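Local structure of putative sulfurtransferase dsrE (Allochromatium vinosum, 2HY5) at residues 20-23 with 24-27; 56-60 with 61-65; 65-68 with 69-72; 76-79 with 80-83. The protein probably acts as a sulfur-carrying sulfurtransferase and could take part in the oxidation of intracellular sulfur. All blocks are in the same frame, centred on the assembly; numbering follows the deposited sequence.

Contact 1: 20-23 with 24-27; sequences AYQF and AKAA
Ala24 takes up the backbone carbonyl of Ala20 one turn back, N to O 2.9 Å, inside helix 16-29, the crossover helix of a beta-alpha-beta unit whose strands are 2-7 and 33-39. Its methyl group lies over the same turn, with CB 3.3 Å from Ala20 O, and it packs against Leu5 of strand 2-7. Lys25 follows, and its N-H is hydrogen-bonded to Tyr21 O. The two side chains of this i, i+4 pair also meet. Tyr21 is held with CG anti to its own N (chi1 171°), and Lys25, likewise anti at chi1, runs out before bending at chi3 and chi4, which lays its CD 3.3 Å from Tyr21 OH. The touch is therefore made by the aliphatic part of the lysine, at the phenol end of the ring. Further along, CE of Lys25 passes 4.0 Å from NE2 of Gln22, the two chains running side by side in the same direction. Replacing Tyr21 by an alanine would probably leave the middle of the lysine chain without lateral support and open a gap against Arg63 and Leu67 of helix 60-71, on which the ring also packs. Ala26 and Ala27 carry the backbone ladder on to Gln22 O and Phe23 O, and both pack on Val89 of the DsrH chain. Phe23 is edge-to-face with Phe3 and with Phe88 of DsrH, and its CE2 lies 4.4 Å from Ala27 CB, one turn further along the helix.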
ATOM      1  N   ALA A  20       1.341  -8.817 -13.194  1.00  4.98           N
ATOM      2  CA  ALA A  20       2.596  -8.932 -13.929  1.00  5.53           C
ATOM      3  C   ALA A  20       2.700 -10.316 -14.553  1.00  5.63           C
ATOM      4  O   ALA A  20       3.156 -10.463 -15.684  1.00  5.52           O
ATOM      5  CB  ALA A  20       3.775  -8.678 -12.993  1.00  6.50           C
ATOM      6  N   TYR A  21       2.281 -11.331 -13.808  1.00  7.09           N
ATOM      7  CA  TYR A  21       2.319 -12.699 -14.310  1.00  6.85           C
ATOM      8  C   TYR A  21       1.419 -12.860 -15.536  1.00  7.09           C
ATOM      9  O   TYR A  21       1.842 -13.395 -16.569  1.00  7.84           O
ATOM     10  CB  TYR A  21       1.872 -13.681 -13.227  1.00  5.42           C
ATOM     11  CG  TYR A  21       1.685 -15.077 -13.768  1.00  6.65           C
ATOM     12  CD1 TYR A  21       2.780 -15.912 -13.995  1.00  8.41           C
ATOM     13  CD2 TYR A  21       0.420 -15.528 -14.136  1.00  9.23           C
ATOM     14  CE1 TYR A  21       2.614 -17.166 -14.580  1.00  9.07           C
ATOM     15  CE2 TYR A  21       0.246 -16.770 -14.727  1.00 11.59           C
ATOM     16  CZ  TYR A  21       1.343 -17.586 -14.946  1.00 10.18           C
ATOM     17  OH  TYR A  21       1.157 -18.819 -15.530  1.00 11.29           O
ATOM     18  N   GLN A  22       0.176 -12.398 -15.426  1.00  5.33           N
ATOM     19  CA  GLN A  22      -0.762 -12.516 -16.542  1.00  5.61           C
ATOM     20  C   GLN A  22      -0.276 -11.727 -17.753  1.00  3.97           C
ATOM     21  O   GLN A  22      -0.461 -12.156 -18.889  1.00  5.69           O
ATOM     22  CB  GLN A  22      -2.163 -12.048 -16.123  1.00  6.94           C
ATOM     23  CG  GLN A  22      -2.758 -12.836 -14.952  1.00 10.47           C
ATOM     24  CD  GLN A  22      -3.011 -14.305 -15.269  1.00 12.58           C
ATOM     25  OE1 GLN A  22      -3.146 -15.138 -14.365  1.00 14.95           O
ATOM     26  NE2 GLN A  22      -3.093 -14.624 -16.549  1.00 12.76           N
ATOM     27  N   PHE A  23       0.345 -10.577 -17.514  1.00  6.53           N
ATOM     28  CA  PHE A  23       0.874  -9.761 -18.610  1.00  6.18           C
ATOM     29  C   PHE A  23       2.020 -10.512 -19.287  1.00  6.91           C
ATOM     30  O   PHE A  23       2.079 -10.609 -20.512  1.00  7.18           O
ATOM     31  CB  PHE A  23       1.407  -8.425 -18.091  1.00  5.55           C
ATOM     32  CG  PHE A  23       1.927  -7.523 -19.175  1.00  5.80           C
ATOM     33  CD1 PHE A  23       1.083  -6.616 -19.807  1.00  4.69           C
ATOM     34  CD2 PHE A  23       3.254  -7.601 -19.587  1.00  5.65           C
ATOM     35  CE1 PHE A  23       1.552  -5.799 -20.834  1.00  6.41           C
ATOM     36  CE2 PHE A  23       3.737  -6.790 -20.615  1.00  8.31           C
ATOM     37  CZ  PHE A  23       2.884  -5.886 -21.241  1.00  8.22           C
ATOM     38  N   ALA A  24       2.934 -11.036 -18.475  1.00  5.92           N
ATOM     39  CA  ALA A  24       4.081 -11.772 -18.988  1.00  8.02           C
ATOM     40  C   ALA A  24       3.643 -12.966 -19.814  1.00  7.84           C
ATOM     41  O   ALA A  24       4.149 -13.187 -20.918  1.00  8.47           O
ATOM     42  CB  ALA A  24       4.962 -12.244 -17.840  1.00  8.39           C
ATOM     43  N   LYS A  25       2.716 -13.746 -19.273  1.00  7.86           N
ATOM     44  CA  LYS A  25       2.235 -14.926 -19.974  1.00  9.15           C
ATOM     45  C   LYS A  25       1.625 -14.544 -21.313  1.00  9.25           C
ATOM     46  O   LYS A  25       1.889 -15.179 -22.332  1.00 11.27           O
ATOM     47  CB  LYS A  25       1.206 -15.669 -19.120  1.00 18.48           C
ATOM     48  CG  LYS A  25       0.926 -17.085 -19.609  1.00 22.47           C
ATOM     49  CD  LYS A  25       0.223 -17.912 -18.543  1.00 27.94           C
ATOM     50  CE  LYS A  25      -1.263 -17.630 -18.503  1.00 28.60           C
ATOM     51  NZ  LYS A  25      -1.946 -18.202 -19.697  1.00 34.24           N
ATOM     52  N   ALA A  26       0.818 -13.490 -21.315  1.00  8.62           N
ATOM     53  CA  ALA A  26       0.176 -13.056 -22.549  1.00  8.22           C
ATOM     54  C   ALA A  26       1.195 -12.556 -23.570  1.00  7.45           C
ATOM     55  O   ALA A  26       1.058 -12.805 -24.771  1.00  7.93           O
ATOM     56  CB  ALA A  26      -0.848 -11.963 -22.249  1.00  8.60           C
ATOM     57  N   ALA A  27       2.215 -11.853 -23.091  1.00  6.85           N
ATOM     58  CA  ALA A  27       3.250 -11.317 -23.962  1.00  5.77           C
ATOM     59  C   ALA A  27       4.078 -12.456 -24.547  1.00  7.43           C
ATOM     60  O   ALA A  27       4.407 -12.449 -25.731  1.00  6.64           O
ATOM     61  CB  ALA A  27       4.142 -10.374 -23.180  1.00  6.17           C
TER

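Contact 2: 56-60 with 61-65; sequences DDRHI and VNRWA
His59 and Asn62 stack flat group on flat group where a loop turns into a helix. Followed outward, the histidine begins with CB, 4.1 Å from Asn62 CB. Its chi1 of -166° points CG away from the backbone N and lays the ring across the asparagine. CG and ND1 then pass Asn62 CB, which makes a CH-pi contact 3.8 Å from the ring centroid; CE1 lies 3.3 Å from Asn62 CG, and NE2 3.1 Å from Asn62 ND2. The amide nitrogen sits over the centre of the ring face, and with the two planes only 12° apart this is stacking rather than a hydrogen bond. His59 is the N-cap of helix 60-71, its carbonyl O taking the N-H of Arg63 at 2.9 Å. A glycine in place of His59 would probably leave the Asn62 amide without its stacking partner and free to turn. On another side of the turn Arg58 CB lies over one face of the Arg63 guanidinium, offset toward its rim and 3.3 Å from Arg63 NH2; that NH2 is also hydrogen-bonded to Gly61 O of the DsrF chain. The Arg58 guanidinium leads away: NH1 forms a salt bridge with Asp57 OD1, and NH2 forms another with Asp18. One turn along, Ile60 CG2 packs 3.8 Å from Trp64 CD1, and the indole NE1 is bonded to Ser17 OG.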
ATOM      1  N   ASP A  56      -6.551 -24.503  -2.984  1.00 25.51           N
ATOM      2  CA  ASP A  56      -7.632 -24.166  -3.904  1.00 26.92           C
ATOM      3  C   ASP A  56      -7.445 -22.814  -4.592  1.00 26.03           C
ATOM      4  O   ASP A  56      -8.368 -22.298  -5.224  1.00 26.44           O
ATOM      5  CB  ASP A  56      -8.979 -24.193  -3.177  1.00 48.12           C
ATOM      6  CG  ASP A  56      -9.024 -23.248  -1.996  1.00 51.52           C
ATOM      7  OD1 ASP A  56     -10.094 -23.156  -1.356  1.00 53.46           O
ATOM      8  OD2 ASP A  56      -7.998 -22.600  -1.708  1.00 52.43           O
ATOM      9  N   ASP A  57      -6.253 -22.239  -4.470  1.00 21.68           N
ATOM     10  CA  ASP A  57      -5.960 -20.960  -5.104  1.00 19.74           C
ATOM     11  C   ASP A  57      -4.559 -21.024  -5.707  1.00 17.87           C
ATOM     12  O   ASP A  57      -3.801 -21.954  -5.430  1.00 15.50           O
ATOM     13  CB  ASP A  57      -6.057 -19.819  -4.089  1.00 24.28           C
ATOM     14  CG  ASP A  57      -6.195 -18.459  -4.752  1.00 25.85           C
ATOM     15  OD1 ASP A  57      -6.359 -17.457  -4.027  1.00 27.99           O
ATOM     16  OD2 ASP A  57      -6.144 -18.388  -6.000  1.00 27.78           O
ATOM     17  N   ARG A  58      -4.211 -20.037  -6.523  1.00 16.11           N
ATOM     18  CA  ARG A  58      -2.913 -20.048  -7.176  1.00 13.89           C
ATOM     19  C   ARG A  58      -1.712 -19.948  -6.242  1.00 12.44           C
ATOM     20  O   ARG A  58      -1.767 -19.324  -5.179  1.00 12.72           O
ATOM     21  CB  ARG A  58      -2.839 -18.943  -8.244  1.00 15.42           C
ATOM     22  CG  ARG A  58      -2.424 -17.556  -7.754  1.00 16.21           C
ATOM     23  CD  ARG A  58      -3.473 -16.892  -6.885  1.00 15.36           C
ATOM     24  NE  ARG A  58      -3.133 -15.499  -6.603  1.00 14.55           N
ATOM     25  CZ  ARG A  58      -3.701 -14.763  -5.653  1.00 13.39           C
ATOM     26  NH1 ARG A  58      -4.645 -15.286  -4.881  1.00 13.11           N
ATOM     27  NH2 ARG A  58      -3.325 -13.504  -5.472  1.00 12.96           N
ATOM     28  N   HIS A  59      -0.630 -20.591  -6.665  1.00 10.11           N
ATOM     29  CA  HIS A  59       0.631 -20.607  -5.939  1.00  8.95           C
ATOM     30  C   HIS A  59       1.503 -19.647  -6.741  1.00  8.19           C
ATOM     31  O   HIS A  59       2.127 -20.031  -7.725  1.00  9.59           O
ATOM     32  CB  HIS A  59       1.228 -22.019  -5.959  1.00 12.20           C
ATOM     33  CG  HIS A  59       2.342 -22.222  -4.979  1.00 12.77           C
ATOM     34  ND1 HIS A  59       3.468 -21.429  -4.951  1.00 12.27           N
ATOM     35  CD2 HIS A  59       2.506 -23.140  -3.996  1.00 15.91           C
ATOM     36  CE1 HIS A  59       4.278 -21.848  -3.995  1.00 14.89           C
ATOM     37  NE2 HIS A  59       3.716 -22.887  -3.400  1.00 16.35           N
ATOM     38  N   ILE A  60       1.520 -18.389  -6.327  1.00  7.35           N
ATOM     39  CA  ILE A  60       2.276 -17.371  -7.037  1.00  6.68           C
ATOM     40  C   ILE A  60       3.743 -17.693  -7.314  1.00  6.14           C
ATOM     41  O   ILE A  60       4.210 -17.548  -8.443  1.00  6.42           O
ATOM     42  CB  ILE A  60       2.187 -16.029  -6.295  1.00  8.53           C
ATOM     43  CG1 ILE A  60       0.726 -15.569  -6.265  1.00  8.36           C
ATOM     44  CG2 ILE A  60       3.074 -15.000  -6.976  1.00  8.31           C
ATOM     45  CD1 ILE A  60       0.487 -14.283  -5.491  1.00  8.55           C
ATOM     46  N   VAL A  61       4.475 -18.126  -6.297  1.00  5.66           N
ATOM     47  CA  VAL A  61       5.883 -18.423  -6.500  1.00  5.29           C
ATOM     48  C   VAL A  61       6.107 -19.559  -7.487  1.00  5.66           C
ATOM     49  O   VAL A  61       6.900 -19.419  -8.417  1.00  8.14           O
ATOM     50  CB  VAL A  61       6.581 -18.766  -5.173  1.00  5.84           C
ATOM     51  CG1 VAL A  61       8.071 -19.018  -5.418  1.00  8.05           C
ATOM     52  CG2 VAL A  61       6.391 -17.616  -4.188  1.00  6.73           C
ATOM     53  N   ASN A  62       5.420 -20.681  -7.289  1.00  8.23           N
ATOM     54  CA  ASN A  62       5.593 -21.820  -8.183  1.00  8.87           C
ATOM     55  C   ASN A  62       5.132 -21.517  -9.596  1.00 10.30           C
ATOM     56  O   ASN A  62       5.707 -22.014 -10.562  1.00  9.06           O
ATOM     57  CB  ASN A  62       4.852 -23.051  -7.652  1.00 11.52           C
ATOM     58  CG  ASN A  62       5.548 -23.668  -6.455  1.00 13.83           C
ATOM     59  OD1 ASN A  62       6.718 -23.388  -6.192  1.00 15.56           O
ATOM     60  ND2 ASN A  62       4.836 -24.522  -5.730  1.00 17.21           N
ATOM     61  N   ARG A  63       4.095 -20.698  -9.709  1.00  9.68           N
ATOM     62  CA  ARG A  63       3.553 -20.322 -11.007  1.00  9.47           C
ATOM     63  C   ARG A  63       4.586 -19.506 -11.788  1.00  8.70           C
ATOM     64  O   ARG A  63       4.773 -19.712 -12.986  1.00  8.48           O
ATOM     65  CB  ARG A  63       2.271 -19.524 -10.802  1.00 10.16           C
ATOM     66  CG  ARG A  63       1.533 -19.196 -12.075  1.00 14.76           C
ATOM     67  CD  ARG A  63       0.397 -18.233 -11.777  1.00 16.98           C
ATOM     68  NE  ARG A  63      -0.900 -18.897 -11.743  1.00 23.53           N
ATOM     69  CZ  ARG A  63      -2.052 -18.257 -11.559  1.00 23.59           C
ATOM     70  NH1 ARG A  63      -2.053 -16.940 -11.388  1.00 18.57           N
ATOM     71  NH2 ARG A  63      -3.198 -18.927 -11.561  1.00 22.49           N
ATOM     72  N   TRP A  64       5.256 -18.580 -11.107  1.00  5.65           N
ATOM     73  CA  TRP A  64       6.300 -17.776 -11.745  1.00  6.50           C
ATOM     74  C   TRP A  64       7.430 -18.714 -12.166  1.00  5.79           C
ATOM     75  O   TRP A  64       7.988 -18.590 -13.254  1.00  7.84           O
ATOM     76  CB  TRP A  64       6.866 -16.740 -10.768  1.00  7.95           C
ATOM     77  CG  TRP A  64       6.226 -15.381 -10.834  1.00  8.93           C
ATOM     78  CD1 TRP A  64       5.596 -14.722  -9.815  1.00  8.91           C
ATOM     79  CD2 TRP A  64       6.189 -14.495 -11.962  1.00  8.79           C
ATOM     80  NE1 TRP A  64       5.168 -13.485 -10.236  1.00  9.53           N
ATOM     81  CE2 TRP A  64       5.519 -13.320 -11.552  1.00  9.18           C
ATOM     82  CE3 TRP A  64       6.653 -14.581 -13.283  1.00  9.93           C
ATOM     83  CZ2 TRP A  64       5.309 -12.237 -12.414  1.00 10.14           C
ATOM     84  CZ3 TRP A  64       6.442 -13.502 -14.138  1.00 11.07           C
ATOM     85  CH2 TRP A  64       5.775 -12.347 -13.698  1.00 10.53           C
ATOM     86  N   ALA A  65       7.771 -19.653 -11.289  1.00  7.14           N
ATOM     87  CA  ALA A  65       8.847 -20.596 -11.570  1.00  8.03           C
ATOM     88  C   ALA A  65       8.529 -21.474 -12.777  1.00  8.81           C
ATOM     89  O   ALA A  65       9.414 -21.775 -13.586  1.00  9.05           O
ATOM     90  CB  ALA A  65       9.115 -21.462 -10.350  1.00  7.95           C
TER

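Contact 3: 65-68 with 69-72; sequences AELA and EQYE
Leu67 and Tyr71 meet at an angle to each other on the last turn of helix 60-71, the crossover helix of the beta-alpha-beta unit that joins strand 33-39 to strand 75-78. One leucine branch does the touching: CD1 lies 3.7 Å from CD1 of Tyr71 and equally near CE1, so that the methyl group sits beside one flank of the ring. The two first torsions differ. In Leu67 CG is trans to the backbone N (chi1 -169°), whereas Tyr71 has CG beside its N (chi1 -66°), and this turns the ring back along the helix toward the leucine. Both side chains then face helix 16-29, where each packs on Leu28. The same pair is tied through the backbone, Tyr71 N donating a hydrogen bond to Leu67 O at 3.0 Å. Glu69 N and Gln70 N donate in the same way to Ala65 O and Glu66 O, but on the solvent side; the Glu69 carboxylate leads away to a salt bridge with Lys106. Helical geometry is lost at Glu72, which has a positive phi of 54°. Just before that exit, Leu67 O also lies at the edge of the Tyr71 ring and in its plane, 3.6 Å from CD1.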
ATOM      1  N   ALA A  65       7.771 -19.653 -11.289  1.00  7.14           N
ATOM      2  CA  ALA A  65       8.847 -20.596 -11.570  1.00  8.03           C
ATOM      3  C   ALA A  65       8.529 -21.474 -12.777  1.00  8.81           C
ATOM      4  O   ALA A  65       9.414 -21.775 -13.586  1.00  9.05           O
ATOM      5  CB  ALA A  65       9.115 -21.462 -10.350  1.00  7.95           C
ATOM      6  N   GLU A  66       7.270 -21.885 -12.898  1.00 11.77           N
ATOM      7  CA  GLU A  66       6.853 -22.716 -14.021  1.00 11.40           C
ATOM      8  C   GLU A  66       6.944 -21.916 -15.316  1.00 10.96           C
ATOM      9  O   GLU A  66       7.353 -22.437 -16.355  1.00  8.90           O
ATOM     10  CB  GLU A  66       5.422 -23.218 -13.806  1.00 18.51           C
ATOM     11  CG  GLU A  66       5.273 -24.112 -12.583  1.00 26.31           C
ATOM     12  CD  GLU A  66       3.833 -24.489 -12.296  1.00 31.33           C
ATOM     13  OE1 GLU A  66       3.006 -23.575 -12.098  1.00 34.27           O
ATOM     14  OE2 GLU A  66       3.528 -25.699 -12.266  1.00 34.69           O
ATOM     15  N   LEU A  67       6.572 -20.643 -15.251  1.00  8.10           N
ATOM     16  CA  LEU A  67       6.631 -19.794 -16.431  1.00  7.60           C
ATOM     17  C   LEU A  67       8.087 -19.601 -16.841  1.00  6.81           C
ATOM     18  O   LEU A  67       8.421 -19.632 -18.026  1.00  7.62           O
ATOM     19  CB  LEU A  67       6.002 -18.432 -16.145  1.00  8.90           C
ATOM     20  CG  LEU A  67       5.771 -17.580 -17.394  1.00  8.06           C
ATOM     21  CD1 LEU A  67       4.667 -18.206 -18.231  1.00  6.40           C
ATOM     22  CD2 LEU A  67       5.395 -16.158 -16.989  1.00 10.51           C
ATOM     23  N   ALA A  68       8.954 -19.410 -15.852  1.00  9.08           N
ATOM     24  CA  ALA A  68      10.374 -19.210 -16.116  1.00 10.16           C
ATOM     25  C   ALA A  68      10.990 -20.458 -16.750  1.00 11.31           C
ATOM     26  O   ALA A  68      11.848 -20.360 -17.629  1.00 11.76           O
ATOM     27  CB  ALA A  68      11.109 -18.856 -14.816  1.00  8.47           C
ATOM     28  N   GLU A  69      10.544 -21.629 -16.307  1.00 13.70           N
ATOM     29  CA  GLU A  69      11.059 -22.886 -16.842  1.00 14.45           C
ATOM     30  C   GLU A  69      10.660 -23.034 -18.306  1.00 14.15           C
ATOM     31  O   GLU A  69      11.499 -23.305 -19.170  1.00 13.18           O
ATOM     32  CB  GLU A  69      10.514 -24.066 -16.034  1.00 23.29           C
ATOM     33  CG  GLU A  69      10.930 -25.436 -16.559  1.00 28.53           C
ATOM     34  CD  GLU A  69      12.431 -25.664 -16.498  1.00 33.02           C
ATOM     35  OE1 GLU A  69      13.015 -25.508 -15.404  1.00 35.85           O
ATOM     36  OE2 GLU A  69      13.027 -26.008 -17.541  1.00 36.68           O
ATOM     37  N   GLN A  70       9.376 -22.829 -18.576  1.00 12.07           N
ATOM     38  CA  GLN A  70       8.837 -22.947 -19.927  1.00 11.81           C
ATOM     39  C   GLN A  70       9.416 -21.958 -20.935  1.00 12.42           C
ATOM     40  O   GLN A  70       9.675 -22.324 -22.081  1.00 11.30           O
ATOM     41  CB  GLN A  70       7.315 -22.796 -19.890  1.00 11.50           C
ATOM     42  CG  GLN A  70       6.656 -22.739 -21.258  1.00 12.75           C
ATOM     43  CD  GLN A  70       5.146 -22.682 -21.166  1.00 14.31           C
ATOM     44  OE1 GLN A  70       4.593 -22.264 -20.144  1.00 14.24           O
ATOM     45  NE2 GLN A  70       4.468 -23.081 -22.238  1.00 10.82           N
ATOM     46  N   TYR A  71       9.624 -20.715 -20.513  1.00  8.37           N
ATOM     47  CA  TYR A  71      10.149 -19.690 -21.407  1.00  8.47           C
ATOM     48  C   TYR A  71      11.588 -19.258 -21.139  1.00 10.43           C
ATOM     49  O   TYR A  71      12.089 -18.336 -21.788  1.00 11.82           O
ATOM     50  CB  TYR A  71       9.232 -18.458 -21.381  1.00  9.68           C
ATOM     51  CG  TYR A  71       7.852 -18.696 -21.959  1.00  9.04           C
ATOM     52  CD1 TYR A  71       6.790 -19.101 -21.148  1.00  7.72           C
ATOM     53  CD2 TYR A  71       7.613 -18.527 -23.324  1.00  7.60           C
ATOM     54  CE1 TYR A  71       5.523 -19.332 -21.685  1.00 10.22           C
ATOM     55  CE2 TYR A  71       6.359 -18.751 -23.867  1.00  8.76           C
ATOM     56  CZ  TYR A  71       5.317 -19.154 -23.047  1.00  8.11           C
ATOM     57  OH  TYR A  71       4.075 -19.370 -23.589  1.00  7.93           O
ATOM     58  N   GLU A  72      12.249 -19.920 -20.195  1.00 10.32           N
ATOM     59  CA  GLU A  72      13.634 -19.603 -19.845  1.00 13.35           C
ATOM     60  C   GLU A  72      13.807 -18.125 -19.493  1.00 12.62           C
ATOM     61  O   GLU A  72      14.640 -17.424 -20.073  1.00 12.78           O
ATOM     62  CB  GLU A  72      14.570 -19.978 -21.000  1.00 54.25           C
ATOM     63  CG  GLU A  72      14.542 -21.460 -21.359  1.00 60.54           C
ATOM     64  CD  GLU A  72      15.614 -21.845 -22.364  1.00 65.61           C
ATOM     65  OE1 GLU A  72      16.809 -21.630 -22.072  1.00 68.01           O
ATOM     66  OE2 GLU A  72      15.265 -22.369 -23.444  1.00 68.34           O
TER

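Contact 4: 76-79 with 80-83; sequences VVCV and AAAQ
With SG opposite its own backbone N (chi1 178°), Cys78 swings its sulfur past the end of strand 75-78 and over the first turn of helix 79-85. This is the turn from strand to helix at the C-terminal end of a strand of the parallel sheet in this alpha/beta fold, with the cysteine as N-cap: SG accepts the N-H of Ala81 at 3.6 Å in a nearly straight line, 174°. Cys78 is, by similarity, the active-site residue that carries the persulfide intermediate, so the sulfur at stake in that chemistry is also the one that caps the helix. The sulfur is also flanked by a methyl group, SG lying 3.9 Å from Ala80 CB, while the cysteine CB rests 4.0 Å from Ala81 CB. The backbone contributes as well, since Cys78 O takes the N-H of Ala82 at 2.9 Å, so that the side chain and the carbonyl of the one residue together receive two successive N-H groups of the first turn. One residue further on, Val79 O does the same for Gln83. Behind the turn the strand end is fixed in the sheet: Cys78 is bonded through its backbone to Phe39 of strand 33-39, and its side chain packs on Phe38 and Tyr40. On the side of strand 108-110, Val77 packs on Ile109 and brings its CG1 methyl 4.1 Å from Ala82 CB.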
ATOM      1  N   VAL A  76      15.175 -11.858 -11.662  1.00  6.84           N
ATOM      2  CA  VAL A  76      16.170 -11.275 -10.780  1.00  6.12           C
ATOM      3  C   VAL A  76      15.566 -10.581  -9.569  1.00  8.02           C
ATOM      4  O   VAL A  76      14.572  -9.855  -9.676  1.00  4.55           O
ATOM      5  CB  VAL A  76      17.044 -10.269 -11.564  1.00 10.70           C
ATOM      6  CG1 VAL A  76      18.215  -9.792 -10.708  1.00 12.24           C
ATOM      7  CG2 VAL A  76      17.541 -10.921 -12.851  1.00 14.35           C
ATOM      8  N   VAL A  77      16.182 -10.823  -8.417  1.00  8.33           N
ATOM      9  CA  VAL A  77      15.760 -10.231  -7.150  1.00  8.61           C
ATOM     10  C   VAL A  77      16.853  -9.287  -6.654  1.00  8.29           C
ATOM     11  O   VAL A  77      18.018  -9.679  -6.538  1.00  8.15           O
ATOM     12  CB  VAL A  77      15.518 -11.333  -6.098  1.00 15.14           C
ATOM     13  CG1 VAL A  77      15.159 -10.718  -4.758  1.00 16.74           C
ATOM     14  CG2 VAL A  77      14.413 -12.267  -6.581  1.00 14.37           C
ATOM     15  N   CYS A  78      16.480  -8.041  -6.369  1.00  8.55           N
ATOM     16  CA  CYS A  78      17.432  -7.041  -5.895  1.00  8.61           C
ATOM     17  C   CYS A  78      18.085  -7.454  -4.577  1.00  7.92           C
ATOM     18  O   CYS A  78      17.398  -7.738  -3.597  1.00  7.50           O
ATOM     19  CB  CYS A  78      16.733  -5.698  -5.700  1.00  9.20           C
ATOM     20  SG  CYS A  78      17.827  -4.423  -5.056  1.00 17.51           S
ATOM     21  N   VAL A  79      19.413  -7.469  -4.551  1.00  8.65           N
ATOM     22  CA  VAL A  79      20.134  -7.864  -3.344  1.00  9.50           C
ATOM     23  C   VAL A  79      19.907  -6.925  -2.160  1.00 10.25           C
ATOM     24  O   VAL A  79      19.730  -7.380  -1.030  1.00  8.57           O
ATOM     25  CB  VAL A  79      21.656  -7.982  -3.617  1.00 14.20           C
ATOM     26  CG1 VAL A  79      22.236  -6.623  -3.986  1.00 14.35           C
ATOM     27  CG2 VAL A  79      22.355  -8.550  -2.396  1.00 13.04           C
ATOM     28  N   ALA A  80      19.910  -5.620  -2.417  1.00 12.34           N
ATOM     29  CA  ALA A  80      19.713  -4.624  -1.366  1.00 12.41           C
ATOM     30  C   ALA A  80      18.346  -4.785  -0.715  1.00 11.64           C
ATOM     31  O   ALA A  80      18.227  -4.834   0.513  1.00 11.01           O
ATOM     32  CB  ALA A  80      19.853  -3.221  -1.946  1.00 13.72           C
ATOM     33  N   ALA A  81      17.314  -4.867  -1.547  1.00  8.68           N
ATOM     34  CA  ALA A  81      15.953  -5.036  -1.061  1.00  8.26           C
ATOM     35  C   ALA A  81      15.788  -6.405  -0.394  1.00  9.21           C
ATOM     36  O   ALA A  81      15.038  -6.548   0.568  1.00  8.19           O
ATOM     37  CB  ALA A  81      14.965  -4.882  -2.218  1.00  8.21           C
ATOM     38  N   ALA A  82      16.494  -7.411  -0.904  1.00  7.36           N
ATOM     39  CA  ALA A  82      16.418  -8.755  -0.334  1.00  8.38           C
ATOM     40  C   ALA A  82      17.053  -8.822   1.059  1.00  8.93           C
ATOM     41  O   ALA A  82      16.535  -9.487   1.954  1.00  8.59           O
ATOM     42  CB  ALA A  82      17.097  -9.757  -1.264  1.00 11.14           C
ATOM     43  N   GLN A  83      18.177  -8.132   1.239  1.00 11.72           N
ATOM     44  CA  GLN A  83      18.863  -8.127   2.527  1.00 12.61           C
ATOM     45  C   GLN A  83      18.015  -7.456   3.594  1.00 13.29           C
ATOM     46  O   GLN A  83      18.004  -7.866   4.749  1.00 14.34           O
ATOM     47  CB  GLN A  83      20.206  -7.406   2.409  1.00 17.02           C
ATOM     48  CG  GLN A  83      21.233  -8.174   1.603  1.00 19.13           C
ATOM     49  CD  GLN A  83      22.513  -7.394   1.393  1.00 21.45           C
ATOM     50  OE1 GLN A  83      23.512  -7.936   0.919  1.00 24.95           O
ATOM     51  NE2 GLN A  83      22.487  -6.114   1.738  1.00 21.74           N
TER

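Contacts 1 and 3 lie on two neighbouring helices, and contact 2 spans the loop entering the second of them. Contacts 2 and 3 share Ala65 on helix 60-71, their centres 12 Å apart, and both touch helix 16-29: Tyr21 CE2 comes 3.3 Å from Arg63 CD, and Ala24 CB lies 4.0 Å from Leu67 CD2. Contact 4, which holds the probable persulfide cysteine, is on the opposite side of the chain's centre, about 20 to 22 Å from the others centre to centre; its nearest atoms are about 11 Å from contact 1 and about 9 Å from contact 2. Contact 3 leads to it along the chain, helix 60-71 being followed by strand 75-78.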